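Local coordinates for protein endoglucanase (Humicola insolens, PDB 1DYS) that hydrolyses internal beta-1,4-glucosidic bonds of cellulose as a family 6 endoglucanase and so takes part in the breakdown of plant biomass, at residues Asn87-Asp92 against Gln160-Tyr165; Phe294-Asn299 against Val303-Trp308. One frame throughout, in Å; residues are numbered along the deposited sequence.

Interaction 1: Asn87-Asp92 against Gln160-Tyr165; sequences NLPDRD and QEAIGY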
loop_
_atom_site.group_PDB
_atom_site.type_symbol
_atom_site.label_atom_id
_atom_site.label_comp_id
_atom_site.label_asym_id
_atom_site.label_seq_id
_atom_site.Cartn_x
_atom_site.Cartn_y
_atom_site.Cartn_z
ATOM N N ASN A 87 -9.920 -6.350 5.552
ATOM C CA ASN A 87 -10.165 -5.380 4.447
ATOM C C ASN A 87 -11.343 -4.490 4.755
ATOM O O ASN A 87 -12.088 -4.039 3.842
ATOM C CB ASN A 87 -10.330 -6.165 3.152
ATOM C CG ASN A 87 -10.086 -5.277 1.925
ATOM O OD1 ASN A 87 -9.487 -4.207 2.012
ATOM N ND2 ASN A 87 -10.559 -5.740 0.783
ATOM N N LEU A 88 -11.534 -4.140 6.028
ATOM C CA LEU A 88 -12.679 -3.298 6.397
ATOM C C LEU A 88 -12.703 -1.976 5.675
ATOM O O LEU A 88 -11.697 -1.298 5.405
ATOM C CB LEU A 88 -12.511 -2.982 7.915
ATOM C CG LEU A 88 -13.761 -2.563 8.691
ATOM C CD1 LEU A 88 -14.773 -3.702 8.723
ATOM C CD2 LEU A 88 -13.361 -2.146 10.108
ATOM N N PRO A 89 -13.895 -1.543 5.297
ATOM C CA PRO A 89 -14.013 -0.213 4.705
ATOM C C PRO A 89 -13.610 0.805 5.758
ATOM O O PRO A 89 -13.903 0.694 6.972
ATOM C CB PRO A 89 -15.491 -0.029 4.304
ATOM C CG PRO A 89 -15.987 -1.431 4.378
ATOM C CD PRO A 89 -15.177 -2.220 5.399
ATOM N N ASP A 90 -12.829 1.806 5.371
ATOM C CA ASP A 90 -12.292 2.833 6.250
ATOM C C ASP A 90 -11.435 2.226 7.365
ATOM O O ASP A 90 -11.441 2.644 8.541
ATOM C CB ASP A 90 -13.408 3.685 6.880
ATOM C CG ASP A 90 -14.040 4.617 5.854
ATOM O OD1 ASP A 90 -13.675 4.503 4.661
ATOM O OD2 ASP A 90 -14.904 5.437 6.256
ATOM N N ARG A 91 -10.721 1.184 6.976
ATOM C CA ARG A 91 -9.796 0.421 7.806
ATOM C C ARG A 91 -8.859 1.303 8.612
ATOM O O ARG A 91 -8.413 2.343 8.126
ATOM C CB ARG A 91 -8.925 -0.424 6.850
ATOM C CG ARG A 91 -8.401 -1.714 7.487
ATOM C CD ARG A 91 -7.864 -2.665 6.427
ATOM N NE ARG A 91 -6.596 -2.169 5.839
ATOM C CZ ARG A 91 -5.952 -2.900 4.929
ATOM N NH1 ARG A 91 -6.337 -4.090 4.464
ATOM N NH2 ARG A 91 -4.811 -2.353 4.431
ATOM N N ASP A 92 -8.654 0.948 9.909
ATOM C CA ASP A 92 -7.797 1.735 10.786
ATOM C C ASP A 92 -8.217 3.207 10.783
ATOM O O ASP A 92 -7.430 4.119 10.563
ATOM C CB ASP A 92 -6.327 1.633 10.377
ATOM C CG ASP A 92 -5.823 0.206 10.482
ATOM O OD1 ASP A 92 -5.753 -0.255 11.645
ATOM O OD2 ASP A 92 -5.508 -0.490 9.485
ATOM N N GLN A 160 -19.549 -1.840 12.126
ATOM C CA GLN A 160 -20.146 -2.892 12.954
ATOM C C GLN A 160 -20.954 -3.838 12.089
ATOM O O GLN A 160 -20.905 -5.064 12.210
ATOM C CB GLN A 160 -21.013 -2.341 14.073
ATOM C CG GLN A 160 -20.255 -1.544 15.138
ATOM C CD GLN A 160 -21.221 -0.963 16.157
ATOM O OE1 GLN A 160 -22.433 -0.943 15.937
ATOM N NE2 GLN A 160 -20.747 -0.454 17.283
ATOM N N GLU A 161 -21.705 -3.267 11.127
ATOM C CA GLU A 161 -22.461 -4.073 10.187
ATOM C C GLU A 161 -21.528 -4.918 9.314
ATOM O O GLU A 161 -21.813 -6.088 9.051
ATOM C CB GLU A 161 -23.345 -3.185 9.293
ATOM C CG GLU A 161 -24.071 -3.991 8.223
ATOM C CD GLU A 161 -25.077 -3.174 7.433
ATOM O OE1 GLU A 161 -25.430 -2.066 7.890
ATOM O OE2 GLU A 161 -25.533 -3.639 6.366
ATOM N N ALA A 162 -20.387 -4.344 8.898
ATOM C CA ALA A 162 -19.444 -5.112 8.098
ATOM C C ALA A 162 -18.896 -6.331 8.840
ATOM O O ALA A 162 -18.816 -7.423 8.269
ATOM C CB ALA A 162 -18.238 -4.282 7.658
ATOM N N ILE A 163 -18.489 -6.116 10.085
ATOM C CA ILE A 163 -17.893 -7.228 10.847
ATOM C C ILE A 163 -18.948 -8.294 11.165
ATOM O O ILE A 163 -18.766 -9.521 11.031
ATOM C CB ILE A 163 -17.218 -6.698 12.107
ATOM C CG1 ILE A 163 -16.058 -5.739 11.789
ATOM C CG2 ILE A 163 -16.682 -7.916 12.872
ATOM C CD1 ILE A 163 -15.344 -5.190 13.018
ATOM N N GLY A 164 -20.150 -7.792 11.531
ATOM C CA GLY A 164 -21.246 -8.747 11.795
ATOM C C GLY A 164 -21.515 -9.576 10.551
ATOM O O GLY A 164 -21.839 -10.756 10.643
ATOM N N TYR A 165 -21.448 -8.925 9.374
ATOM C CA TYR A 165 -21.662 -9.625 8.134
ATOM C C TYR A 165 -20.604 -10.707 7.892
ATOM O O TYR A 165 -20.946 -11.833 7.516
ATOM C CB TYR A 165 -21.729 -8.662 6.930
ATOM C CG TYR A 165 -21.988 -9.407 5.639
ATOM C CD1 TYR A 165 -23.322 -9.708 5.305
ATOM C CD2 TYR A 165 -21.024 -9.823 4.751
ATOM C CE1 TYR A 165 -23.608 -10.410 4.157
ATOM C CE2 TYR A 165 -21.311 -10.537 3.606
ATOM C CZ TYR A 165 -22.625 -10.825 3.293
ATOM O OH TYR A 165 -22.954 -11.511 2.155
#
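Two first torsions bring Leu88 and Ile163 together: Leu88 swings its CG beside its own carbonyl carbon, opposite the backbone N (chi1 -159°), while Ile163 holds CG1 on the side of its N (chi1 -62°). Neither CB is aimed straight across the gap, yet the two branches reach into it and cross at about a right angle. Leu88 makes its contact through one methyl, CD1, which sits 3.7 Å from Ala162 CB and 3.9 Å from Ile163 CG1, spanning two successive helix residues. Ala162 does point at the loop, and its single methyl suits the place because the helix surface stays low there and the leucine branch can come close. Pro89 adds its ring carbon CD, 4.3 Å from Ala162 CB, in a looser touch. No hydrogen bond links the segments, as suits an interface built from purely apolar groups. In this glycoside hydrolase family 6 domain, residues 87-92 belong to the loop that follows strand 79-85 of the parallel sheet and carries Asp92, which probably serves as an active-site proton donor; helix 150-169 packs on its flank. Leu88 to Arg91 form a type II beta turn, closed by a weak bond from Arg91 N to Leu88 O of 3.1 Å. Proline suits the second position of this turn, since its ring fixes phi near the required value (-64°). Helix 140-146 borders the same apolar patch, Ala140 touching both Leu88 and Ile163, and Gln159 donates its side-chain NE2 to the carbonyl oxygen of Pro89.

Interaction 2: Phe294-Asn299 against Val303-Trp308; sequences FTTNTN and VDAIVW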
loop_
_atom_site.group_PDB
_atom_site.type_symbol
_atom_site.label_atom_id
_atom_site.label_comp_id
_atom_site.label_asym_id
_atom_site.label_seq_id
_atom_site.Cartn_x
_atom_site.Cartn_y
_atom_site.Cartn_z
ATOM N N PHE A 294 4.290 -21.378 17.824
ATOM C CA PHE A 294 2.992 -21.907 18.144
ATOM C C PHE A 294 3.031 -23.059 19.165
ATOM O O PHE A 294 3.805 -23.989 19.036
ATOM C CB PHE A 294 2.293 -22.376 16.855
ATOM C CG PHE A 294 1.201 -23.384 17.119
ATOM C CD1 PHE A 294 -0.022 -22.958 17.576
ATOM C CD2 PHE A 294 1.399 -24.743 16.937
ATOM C CE1 PHE A 294 -1.028 -23.867 17.862
ATOM C CE2 PHE A 294 0.401 -25.659 17.204
ATOM C CZ PHE A 294 -0.827 -25.232 17.679
ATOM N N THR A 295 2.082 -22.954 20.103
ATOM C CA THR A 295 1.881 -24.007 21.094
ATOM C C THR A 295 0.507 -23.874 21.728
ATOM O O THR A 295 -0.019 -22.755 21.845
ATOM C CB THR A 295 2.995 -24.016 22.172
ATOM O OG1 THR A 295 2.709 -25.159 23.035
ATOM C CG2 THR A 295 2.966 -22.770 23.017
ATOM N N THR A 296 -0.054 -25.012 22.195
ATOM C CA THR A 296 -1.302 -24.959 22.935
ATOM C C THR A 296 -1.004 -25.085 24.439
ATOM O O THR A 296 -1.905 -24.963 25.267
ATOM C CB THR A 296 -2.306 -26.053 22.547
ATOM O OG1 THR A 296 -1.628 -27.329 22.539
ATOM C CG2 THR A 296 -2.903 -25.904 21.160
ATOM N N ASN A 297 0.275 -25.224 24.769
ATOM C CA ASN A 297 0.728 -25.275 26.186
ATOM C C ASN A 297 0.845 -23.834 26.671
ATOM O O ASN A 297 1.927 -23.245 26.791
ATOM C CB ASN A 297 2.094 -25.944 26.206
ATOM C CG ASN A 297 2.178 -27.415 25.885
ATOM O OD1 ASN A 297 1.243 -28.210 26.041
ATOM N ND2 ASN A 297 3.356 -27.859 25.425
ATOM N N THR A 298 -0.284 -23.188 26.918
ATOM C CA THR A 298 -0.359 -21.785 27.263
ATOM C C THR A 298 -0.399 -21.464 28.735
ATOM O O THR A 298 -0.275 -20.312 29.171
ATOM C CB THR A 298 -1.630 -21.177 26.592
ATOM O OG1 THR A 298 -2.768 -21.754 27.239
ATOM C CG2 THR A 298 -1.619 -21.518 25.114
ATOM N N ASN A 299 -0.690 -22.494 29.547
ATOM C CA ASN A 299 -0.803 -22.311 30.994
ATOM C C ASN A 299 -1.838 -21.275 31.367
ATOM O O ASN A 299 -1.674 -20.517 32.331
ATOM C CB ASN A 299 0.579 -21.927 31.544
ATOM C CG ASN A 299 1.565 -23.066 31.423
ATOM O OD1 ASN A 299 2.708 -22.883 31.001
ATOM N ND2 ASN A 299 1.102 -24.250 31.818
ATOM N N VAL A 303 -6.715 -19.098 27.096
ATOM C CA VAL A 303 -5.878 -18.899 25.898
ATOM C C VAL A 303 -5.749 -20.229 25.163
ATOM O O VAL A 303 -5.055 -21.149 25.587
ATOM C CB VAL A 303 -4.507 -18.307 26.260
ATOM C CG1 VAL A 303 -3.676 -18.067 24.990
ATOM C CG2 VAL A 303 -4.621 -16.962 26.978
ATOM N N ASP A 304 -6.468 -20.371 24.046
ATOM C CA ASP A 304 -6.385 -21.524 23.201
ATOM C C ASP A 304 -4.972 -21.818 22.662
ATOM O O ASP A 304 -4.519 -22.956 22.539
ATOM C CB ASP A 304 -7.283 -21.439 21.952
ATOM C CG ASP A 304 -8.750 -21.699 22.213
ATOM O OD1 ASP A 304 -9.111 -22.295 23.247
ATOM O OD2 ASP A 304 -9.588 -21.311 21.364
ATOM N N ALA A 305 -4.254 -20.784 22.230
ATOM C CA ALA A 305 -2.939 -21.040 21.655
ATOM C C ALA A 305 -2.108 -19.772 21.543
ATOM O O ALA A 305 -2.641 -18.656 21.485
ATOM C CB ALA A 305 -3.078 -21.667 20.262
ATOM N N ILE A 306 -0.803 -19.976 21.577
ATOM C CA ILE A 306 0.135 -18.911 21.208
ATOM C C ILE A 306 0.374 -19.168 19.726
ATOM O O ILE A 306 0.527 -20.324 19.329
ATOM C CB ILE A 306 1.473 -18.917 21.994
ATOM C CG1 ILE A 306 1.143 -18.443 23.410
ATOM C CG2 ILE A 306 2.509 -18.040 21.282
ATOM C CD1 ILE A 306 2.126 -18.738 24.513
ATOM N N VAL A 307 0.204 -18.160 18.868
ATOM C CA VAL A 307 0.416 -18.276 17.438
ATOM C C VAL A 307 1.352 -17.174 16.942
ATOM O O VAL A 307 1.796 -16.293 17.718
ATOM C CB VAL A 307 -0.940 -18.169 16.659
ATOM C CG1 VAL A 307 -1.839 -19.355 17.007
ATOM C CG2 VAL A 307 -1.588 -16.830 17.017
ATOM N N TRP A 308 1.797 -17.235 15.691
ATOM C CA TRP A 308 2.449 -16.116 15.006
ATOM C C TRP A 308 1.470 -15.632 13.911
ATOM O O TRP A 308 1.018 -16.416 13.055
ATOM C CB TRP A 308 3.781 -16.413 14.351
ATOM C CG TRP A 308 4.944 -16.692 15.235
ATOM C CD1 TRP A 308 4.932 -16.895 16.571
ATOM C CD2 TRP A 308 6.306 -16.758 14.803
ATOM N NE1 TRP A 308 6.234 -17.087 17.032
ATOM C CE2 TRP A 308 7.074 -17.020 15.964
ATOM C CE3 TRP A 308 6.945 -16.629 13.558
ATOM C CZ2 TRP A 308 8.464 -17.180 15.858
ATOM C CZ3 TRP A 308 8.308 -16.786 13.472
ATOM C CH2 TRP A 308 9.055 -17.033 14.635
HETATM O O HOH W 1 -4.831 -24.211 25.897
#
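The ring of Phe294 lies obliquely beside strand 303-307, its CD1 3.2 Å from Ile306 O and 4.1 Å from Val307 CG1, its CE1 3.8 Å from Ala305 CB. A large flat side chain suits this place, for it bridges two residues whose small or branched side chains lie on one face of the strand. Thr298 comes in at the other end with CB aimed at the strand. Its OG1, held between its backbone N and carbonyl carbon (chi1 68°), lies 2.9 Å from Val303 O, though Asn300 O competes for the same hydroxyl proton; meanwhile CG2 reaches Ala305 CA at 3.7 Å. Threonine thus serves as both a polar and an apolar partner. Between these ends the backbones meet in a single antiparallel bridge, the hydrogen-bonded pair Thr295 and Ile306. Ile306 N gives to Thr295 O over 2.9 Å with an N-H...O angle of 161°, and Thr295 N returns a 3.2 Å bond to Ile306 O. The loop therefore lines the outer edge of strand 303-307, which on its other side pairs with strand 262-266 in the parallel sheet of the distorted beta/alpha barrel of family 6 enzymes. Beyond the bridge the chain turns back: Thr295 OG1 accepts from Asn297 N in an ST turn, and a water donates to both Thr296 O and Val303 O, joining the two backbones.

Interaction 1 closes along the chain before interaction 2 opens, and the two lie on opposite sides of the chain's centre, their centres 27 Å and their nearest atoms about 17 Å apart. They do not touch, but both attach to one parallel sheet: the loop of interaction 1 leaves strand 79-85, whereas interaction 2 lies on strand 303-307, with strands 132-136, 175-180, 215-218 and 262-266 paired in turn between them. Both belong to the one family 6 catalytic domain, a distorted beta/alpha barrel. Interaction 1 joins the loop that carries Asp92, the probable proton donor, to helix 150-169; interaction 2 lines a sheet strand that runs on toward Lys310, a probable substrate-binding residue.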